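P450 epoxidase (Sorangium cellulosum, PDB 1Q5D) belongs to the cytochrome P450 family of largely helical haem proteins, and holds its haem next to a pocket occupied by a second organic ligand. Local coordinates at residues E151-R156 with D169-R173; R123-Q127 with L373-I377. One frame throughout, in Å; residues are numbered along the deposited sequence.

Contact 1 (E151-R156 with D169-R173); sequences EGIPMR and DEKFR
Met155 and Arg173 bring the two backbones closest, their CA atoms 5.8 Å apart, where segment 151-156 runs into helix 154-161 and meets the first turn of helix 169-182. Met155 points at that turn: with CG anti to the backbone N (chi1 -169°), CG sits 3.4 Å from Asp169 O, and the bends of this flexible chain beyond it swing SD and CE to Phe172, CE lying 3.5 Å from CB and oblique to the ring. In P450 lettering these are helices E and F, and the contact closes the short connection between them; Phe172 carries the packing on to Leu208 and Val212 of helix 195-218. Polar pairs flank the methionine. Arg156 grips Asp169 side-on, its NE giving a nearly straight bond (170°) of 2.7 Å to the syn lone pair of OD1, while NH2 reaches OD2 at 3.0 Å. The two flat groups are nearly coplanar; Ser159 OG bonds Asp169 OD2, and Val164 O bonds Arg156 NH2. Glu151 CG lies over the Arg173 guanidinium face, and its OE2, 3.6 Å from NH2, contributes charge alone. That nitrogen is also salt-bridged to Glu170, with a weak hydrogen bond to OE2, completing a three-residue salt-bridge network.

Contact 2 (R123-Q127 with L373-I377); sequences RAEIQ and LEAEI
Ile377, Ile126 and Arg123 account for most of the surface buried where helix 123-137 crosses helix 368-385, helices D and L in P450 lettering. Their local axes pass 9.9 Å apart at a crossing angle of -47°, consistent with ridges-into-grooves packing of rows spaced four residues apart, 123 and 127 on one helix, 373 and 377 on the other. Ile377 is directed at helix 123-137, and its two branches divide the work. CD1 touches Ile126 CG2 at 3.7 Å and rests 3.8 Å from Arg123 O, a carbonyl already taken by the helical bond from Gln127 N; CG2 comes within 3.6 Å of Gln127 OE1. The amide nitrogen of that glutamine is bonded to Thr381 on the opposing helix and to Asp131 on its own. Ile126 answers with both of its own branches. With CG1 beside the backbone N (chi1 -62°), CD1 is sent to Leu373 CD2, 3.9 Å away, and to Glu374 CG at 4.0 Å, while CG2 is left for Ile377. Beta-branched isoleucines suit such a place, since each fills two directions at once. Arg123 lies at the exposed margin. Its extended inner chain brings CG within contact of Ile377 CD1, the two chains crossing at a slant, and one face of the guanidinium rests on Leu373 CD1, which is 3.7 Å from NH1 and offset toward the rim of the group. Glu376 OE1, at 4.4 Å from NH2, is too distant for a salt bridge. Arginine fits here because its flat face can cover a leucine while NH1 keeps its salt bridge to Asp120, just before this helix. The two segments therefore meet by apolar packing, and a polar tie between the same helices, Gln127 to Thr381, lies just beyond them.

The loop closed by contact 2 encloses contact 1 along the chain, and their centres lie 14 Å apart. A salt bridge joins them directly: Arg156 NH1, the nitrogen not used on Asp169, meets Glu125 OE1 at 2.8 Å. Glu374 makes a second junction, its OE1 packing 3.1 Å from Pro154 CA and also against Ile153. Helices 123-137, 154-161 and 368-385 are thus pinned together, three members of the D, E, I, L four-helix bundle of the P450 core. The side chain of Glu374 comes within about 4 Å of the haem and that of Met155 about 9 Å; the side chains of Arg173 and Glu374 both lie about 12 Å from the ligand EPB.

Contact 1 (E151-R156 with D169-R173)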
ATOM      1  N   GLU A 151     -12.048   3.055   6.117  1.00 30.83           N
ATOM      2  CA  GLU A 151     -11.637   1.862   6.848  1.00 31.74           C
ATOM      3  C   GLU A 151     -12.466   0.632   6.479  1.00 32.77           C
ATOM      4  O   GLU A 151     -11.987  -0.499   6.542  1.00 31.97           O
ATOM      5  CB  GLU A 151     -11.795   2.135   8.339  1.00 34.95           C
ATOM      6  CG  GLU A 151     -11.103   1.166   9.268  1.00 38.50           C
ATOM      7  CD  GLU A 151     -11.151   1.678  10.699  1.00 40.33           C
ATOM      8  OE1 GLU A 151     -10.364   2.587  11.018  1.00 40.82           O
ATOM      9  OE2 GLU A 151     -12.000   1.196  11.477  1.00 42.52           O
ATOM     10  N   GLY A 152     -13.722   0.847   6.104  1.00 32.25           N
ATOM     11  CA  GLY A 152     -14.596  -0.287   5.863  1.00 33.90           C
ATOM     12  C   GLY A 152     -14.712  -0.716   4.410  1.00 32.98           C
ATOM     13  O   GLY A 152     -15.555  -1.562   4.083  1.00 34.07           O
ATOM     14  N   ILE A 153     -13.885  -0.152   3.533  1.00 31.16           N
ATOM     15  CA  ILE A 153     -14.004  -0.462   2.102  1.00 30.29           C
ATOM     16  C   ILE A 153     -13.026  -1.513   1.570  1.00 29.40           C
ATOM     17  O   ILE A 153     -13.437  -2.510   0.976  1.00 29.46           O
ATOM     18  CB  ILE A 153     -13.969   0.838   1.248  1.00 30.41           C
ATOM     19  CG1 ILE A 153     -15.174   1.717   1.595  1.00 30.02           C
ATOM     20  CG2 ILE A 153     -13.960   0.499  -0.246  1.00 30.35           C
ATOM     21  CD1 ILE A 153     -15.115   3.102   1.001  1.00 29.36           C
ATOM     22  N   PRO A 154     -11.726  -1.296   1.743  1.00 29.14           N
ATOM     23  CA  PRO A 154     -10.729  -2.202   1.155  1.00 28.78           C
ATOM     24  C   PRO A 154     -10.830  -3.687   1.489  1.00 28.69           C
ATOM     25  O   PRO A 154     -10.527  -4.490   0.610  1.00 27.09           O
ATOM     26  CB  PRO A 154      -9.404  -1.633   1.650  1.00 28.88           C
ATOM     27  CG  PRO A 154      -9.712  -0.173   1.825  1.00 28.83           C
ATOM     28  CD  PRO A 154     -11.089  -0.155   2.426  1.00 29.24           C
ATOM     29  N   MET A 155     -11.212  -4.076   2.705  1.00 29.11           N
ATOM     30  CA  MET A 155     -11.274  -5.521   2.943  1.00 30.34           C
ATOM     31  C   MET A 155     -12.503  -6.101   2.278  1.00 29.54           C
ATOM     32  O   MET A 155     -12.491  -7.236   1.794  1.00 28.70           O
ATOM     33  CB  MET A 155     -11.260  -5.883   4.432  1.00 31.75           C
ATOM     34  CG  MET A 155     -11.044  -7.374   4.684  1.00 33.01           C
ATOM     35  SD  MET A 155      -9.447  -7.987   4.108  1.00 35.84           S
ATOM     36  CE  MET A 155      -9.862  -9.512   3.332  1.00 36.02           C
ATOM     37  N   ARG A 156     -13.577  -5.327   2.250  1.00 30.15           N
ATOM     38  CA  ARG A 156     -14.774  -5.821   1.558  1.00 30.83           C
ATOM     39  C   ARG A 156     -14.401  -6.151   0.114  1.00 30.45           C
ATOM     40  O   ARG A 156     -14.773  -7.206  -0.405  1.00 31.63           O
ATOM     41  CB  ARG A 156     -15.927  -4.817   1.623  1.00 31.19           C
ATOM     42  CG  ARG A 156     -17.166  -5.244   0.797  1.00 31.84           C
ATOM     43  CD  ARG A 156     -18.198  -6.102   1.566  1.00 33.70           C
ATOM     44  NE  ARG A 156     -17.635  -7.325   2.150  1.00 34.82           N
ATOM     45  CZ  ARG A 156     -17.659  -8.520   1.571  1.00 36.52           C
ATOM     46  NH1 ARG A 156     -18.224  -8.678   0.375  1.00 37.48           N
ATOM     47  NH2 ARG A 156     -17.122  -9.570   2.188  1.00 36.69           N
ATOM     48  N   ASP A 169     -14.973  -9.835   7.437  1.00 40.49           N
ATOM     49  CA  ASP A 169     -14.232  -8.660   7.002  1.00 40.03           C
ATOM     50  C   ASP A 169     -13.378  -8.055   8.107  1.00 40.03           C
ATOM     51  O   ASP A 169     -12.194  -7.805   7.908  1.00 38.70           O
ATOM     52  CB  ASP A 169     -15.185  -7.617   6.442  1.00 39.62           C
ATOM     53  CG  ASP A 169     -15.547  -7.888   4.988  1.00 39.16           C
ATOM     54  OD1 ASP A 169     -16.242  -7.051   4.398  1.00 39.73           O
ATOM     55  OD2 ASP A 169     -15.191  -8.908   4.362  1.00 38.87           O
ATOM     56  N   GLU A 170     -13.987  -7.825   9.264  1.00 41.07           N
ATOM     57  CA  GLU A 170     -13.304  -7.170  10.375  1.00 42.53           C
ATOM     58  C   GLU A 170     -12.100  -7.959  10.853  1.00 41.08           C
ATOM     59  O   GLU A 170     -11.058  -7.382  11.146  1.00 41.30           O
ATOM     60  CB  GLU A 170     -14.271  -6.908  11.534  1.00 45.85           C
ATOM     61  CG  GLU A 170     -14.999  -5.574  11.420  1.00 49.64           C
ATOM     62  CD  GLU A 170     -14.041  -4.405  11.295  1.00 52.18           C
ATOM     63  OE1 GLU A 170     -13.043  -4.371  12.053  1.00 53.45           O
ATOM     64  OE2 GLU A 170     -14.280  -3.519  10.437  1.00 53.93           O
ATOM     65  N   LYS A 171     -12.239  -9.277  10.917  1.00 39.55           N
ATOM     66  CA  LYS A 171     -11.139 -10.130  11.339  1.00 38.79           C
ATOM     67  C   LYS A 171     -10.005 -10.155  10.319  1.00 36.30           C
ATOM     68  O   LYS A 171      -8.824 -10.155  10.686  1.00 34.12           O
ATOM     69  CB  LYS A 171     -11.632 -11.548  11.620  1.00 40.90           C
ATOM     70  CG  LYS A 171     -12.391 -11.667  12.941  1.00 44.20           C
ATOM     71  CD  LYS A 171     -12.460 -13.112  13.427  1.00 45.91           C
ATOM     72  CE  LYS A 171     -13.670 -13.839  12.853  1.00 47.39           C
ATOM     73  NZ  LYS A 171     -14.016 -15.057  13.674  1.00 48.77           N
ATOM     74  N   PHE A 172     -10.356 -10.172   9.037  1.00 33.11           N
ATOM     75  CA  PHE A 172      -9.326 -10.139   8.005  1.00 31.04           C
ATOM     76  C   PHE A 172      -8.623  -8.788   7.884  1.00 29.37           C
ATOM     77  O   PHE A 172      -7.423  -8.741   7.596  1.00 27.66           O
ATOM     78  CB  PHE A 172      -9.880 -10.589   6.651  1.00 30.94           C
ATOM     79  CG  PHE A 172      -9.856 -12.072   6.464  1.00 31.99           C
ATOM     80  CD1 PHE A 172     -10.972 -12.745   6.008  1.00 32.57           C
ATOM     81  CD2 PHE A 172      -8.709 -12.799   6.746  1.00 32.11           C
ATOM     82  CE1 PHE A 172     -10.937 -14.118   5.840  1.00 33.20           C
ATOM     83  CE2 PHE A 172      -8.669 -14.168   6.570  1.00 32.59           C
ATOM     84  CZ  PHE A 172      -9.786 -14.827   6.126  1.00 32.23           C
ATOM     85  N   ARG A 173      -9.364  -7.700   8.072  1.00 29.88           N
ATOM     86  CA  ARG A 173      -8.753  -6.381   8.055  1.00 31.52           C
ATOM     87  C   ARG A 173      -7.748  -6.259   9.191  1.00 31.51           C
ATOM     88  O   ARG A 173      -6.692  -5.651   9.031  1.00 31.45           O
ATOM     89  CB  ARG A 173      -9.800  -5.272   8.196  1.00 33.58           C
ATOM     90  CG  ARG A 173      -9.164  -3.898   8.307  1.00 36.41           C
ATOM     91  CD  ARG A 173     -10.090  -2.726   8.145  1.00 38.32           C
ATOM     92  NE  ARG A 173     -11.066  -2.619   9.230  1.00 41.34           N
ATOM     93  CZ  ARG A 173     -10.764  -2.457  10.509  1.00 43.95           C
ATOM     94  NH1 ARG A 173      -9.494  -2.404  10.907  1.00 45.07           N
ATOM     95  NH2 ARG A 173     -11.742  -2.353  11.403  1.00 45.20           N
TER
HETATM   96  O   HOH W   1     -14.975  -4.086   5.322  1.00 55.16           O

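Contact 2 (R123-Q127 with L373-I377)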
ATOM      1  N   ARG A 123     -17.268  -4.176  -9.207  1.00 32.95           N
ATOM      2  CA  ARG A 123     -17.803  -2.816  -9.197  1.00 33.51           C
ATOM      3  C   ARG A 123     -19.092  -2.682  -8.383  1.00 32.50           C
ATOM      4  O   ARG A 123     -19.257  -1.747  -7.588  1.00 31.32           O
ATOM      5  CB  ARG A 123     -18.028  -2.347 -10.633  1.00 35.21           C
ATOM      6  CG  ARG A 123     -18.380  -0.894 -10.782  1.00 38.08           C
ATOM      7  CD  ARG A 123     -18.388  -0.431 -12.243  1.00 39.83           C
ATOM      8  NE  ARG A 123     -17.677   0.830 -12.393  1.00 42.82           N
ATOM      9  CZ  ARG A 123     -16.491   0.960 -12.961  1.00 42.23           C
ATOM     10  NH1 ARG A 123     -15.862  -0.092 -13.464  1.00 42.20           N
ATOM     11  NH2 ARG A 123     -15.944   2.156 -13.034  1.00 43.94           N
ATOM     12  N   ALA A 124     -19.999  -3.628  -8.573  1.00 32.28           N
ATOM     13  CA  ALA A 124     -21.290  -3.567  -7.893  1.00 32.73           C
ATOM     14  C   ALA A 124     -21.154  -3.696  -6.381  1.00 32.03           C
ATOM     15  O   ALA A 124     -21.774  -2.953  -5.635  1.00 31.54           O
ATOM     16  CB  ALA A 124     -22.236  -4.661  -8.434  1.00 32.76           C
ATOM     17  N   GLU A 125     -20.373  -4.672  -5.934  1.00 32.86           N
ATOM     18  CA  GLU A 125     -20.221  -4.923  -4.498  1.00 33.86           C
ATOM     19  C   GLU A 125     -19.529  -3.745  -3.808  1.00 32.83           C
ATOM     20  O   GLU A 125     -19.911  -3.339  -2.707  1.00 32.97           O
ATOM     21  CB  GLU A 125     -19.453  -6.235  -4.250  1.00 35.46           C
ATOM     22  CG  GLU A 125     -19.175  -6.540  -2.782  1.00 38.01           C
ATOM     23  CD  GLU A 125     -20.432  -6.853  -1.981  1.00 40.19           C
ATOM     24  OE1 GLU A 125     -20.309  -7.135  -0.767  1.00 40.92           O
ATOM     25  OE2 GLU A 125     -21.552  -6.800  -2.551  1.00 40.59           O
ATOM     26  N   ILE A 126     -18.521  -3.177  -4.460  1.00 32.57           N
ATOM     27  CA  ILE A 126     -17.846  -2.008  -3.884  1.00 32.05           C
ATOM     28  C   ILE A 126     -18.816  -0.832  -3.729  1.00 32.27           C
ATOM     29  O   ILE A 126     -18.862  -0.172  -2.672  1.00 31.98           O
ATOM     30  CB  ILE A 126     -16.597  -1.611  -4.715  1.00 31.80           C
ATOM     31  CG1 ILE A 126     -15.566  -2.739  -4.716  1.00 31.34           C
ATOM     32  CG2 ILE A 126     -15.995  -0.301  -4.189  1.00 32.44           C
ATOM     33  CD1 ILE A 126     -14.475  -2.627  -5.812  1.00 32.05           C
ATOM     34  N   GLN A 127     -19.609  -0.562  -4.769  1.00 33.03           N
ATOM     35  CA  GLN A 127     -20.606   0.512  -4.690  1.00 32.56           C
ATOM     36  C   GLN A 127     -21.619   0.290  -3.561  1.00 33.34           C
ATOM     37  O   GLN A 127     -21.944   1.207  -2.831  1.00 33.31           O
ATOM     38  CB  GLN A 127     -21.359   0.664  -6.026  1.00 32.42           C
ATOM     39  CG  GLN A 127     -22.295   1.868  -6.067  1.00 31.11           C
ATOM     40  CD  GLN A 127     -21.569   3.196  -6.100  1.00 30.80           C
ATOM     41  OE1 GLN A 127     -20.862   3.486  -7.057  1.00 31.53           O
ATOM     42  NE2 GLN A 127     -21.772   4.020  -5.076  1.00 30.43           N
ATOM     43  N   LEU A 373      -9.948   1.386  -8.755  1.00 27.98           N
ATOM     44  CA  LEU A 373     -11.405   1.174  -8.820  1.00 27.85           C
ATOM     45  C   LEU A 373     -12.078   1.492  -7.500  1.00 28.63           C
ATOM     46  O   LEU A 373     -13.076   2.230  -7.448  1.00 27.79           O
ATOM     47  CB  LEU A 373     -11.747  -0.252  -9.253  1.00 27.95           C
ATOM     48  CG  LEU A 373     -13.264  -0.554  -9.265  1.00 29.42           C
ATOM     49  CD1 LEU A 373     -13.953   0.311 -10.302  1.00 30.15           C
ATOM     50  CD2 LEU A 373     -13.525  -2.037  -9.517  1.00 30.18           C
ATOM     51  N   GLU A 374     -11.545   0.944  -6.408  1.00 28.81           N
ATOM     52  CA  GLU A 374     -12.131   1.227  -5.114  1.00 28.99           C
ATOM     53  C   GLU A 374     -12.155   2.710  -4.826  1.00 29.05           C
ATOM     54  O   GLU A 374     -13.149   3.240  -4.327  1.00 30.80           O
ATOM     55  CB  GLU A 374     -11.345   0.542  -3.993  1.00 29.29           C
ATOM     56  CG  GLU A 374     -11.300  -0.969  -4.077  1.00 29.20           C
ATOM     57  CD  GLU A 374     -10.523  -1.540  -2.913  1.00 29.48           C
ATOM     58  OE1 GLU A 374     -10.848  -1.170  -1.761  1.00 30.64           O
ATOM     59  OE2 GLU A 374      -9.605  -2.346  -3.143  1.00 30.08           O
ATOM     60  N   ALA A 375     -11.044   3.383  -5.109  1.00 28.06           N
ATOM     61  CA  ALA A 375     -10.951   4.801  -4.800  1.00 28.90           C
ATOM     62  C   ALA A 375     -11.849   5.634  -5.717  1.00 29.37           C
ATOM     63  O   ALA A 375     -12.453   6.613  -5.290  1.00 29.57           O
ATOM     64  CB  ALA A 375      -9.496   5.276  -4.869  1.00 28.03           C
ATOM     65  N   GLU A 376     -11.938   5.237  -6.978  1.00 31.23           N
ATOM     66  CA  GLU A 376     -12.813   5.939  -7.919  1.00 33.30           C
ATOM     67  C   GLU A 376     -14.252   5.904  -7.418  1.00 32.09           C
ATOM     68  O   GLU A 376     -14.932   6.928  -7.342  1.00 31.73           O
ATOM     69  CB  GLU A 376     -12.719   5.271  -9.284  1.00 36.79           C
ATOM     70  CG  GLU A 376     -12.888   6.215 -10.458  1.00 40.65           C
ATOM     71  CD  GLU A 376     -12.922   5.467 -11.776  1.00 43.15           C
ATOM     72  OE1 GLU A 376     -12.300   4.373 -11.869  1.00 44.03           O
ATOM     73  OE2 GLU A 376     -13.581   5.971 -12.715  1.00 44.98           O
ATOM     74  N   ILE A 377     -14.702   4.721  -7.045  1.00 30.76           N
ATOM     75  CA  ILE A 377     -16.057   4.565  -6.507  1.00 31.43           C
ATOM     76  C   ILE A 377     -16.239   5.307  -5.185  1.00 30.69           C
ATOM     77  O   ILE A 377     -17.207   6.032  -5.005  1.00 31.37           O
ATOM     78  CB  ILE A 377     -16.384   3.070  -6.338  1.00 30.37           C
ATOM     79  CG1 ILE A 377     -16.559   2.413  -7.708  1.00 31.48           C
ATOM     80  CG2 ILE A 377     -17.645   2.884  -5.504  1.00 31.07           C
ATOM     81  CD1 ILE A 377     -16.565   0.892  -7.656  1.00 30.96           C
TER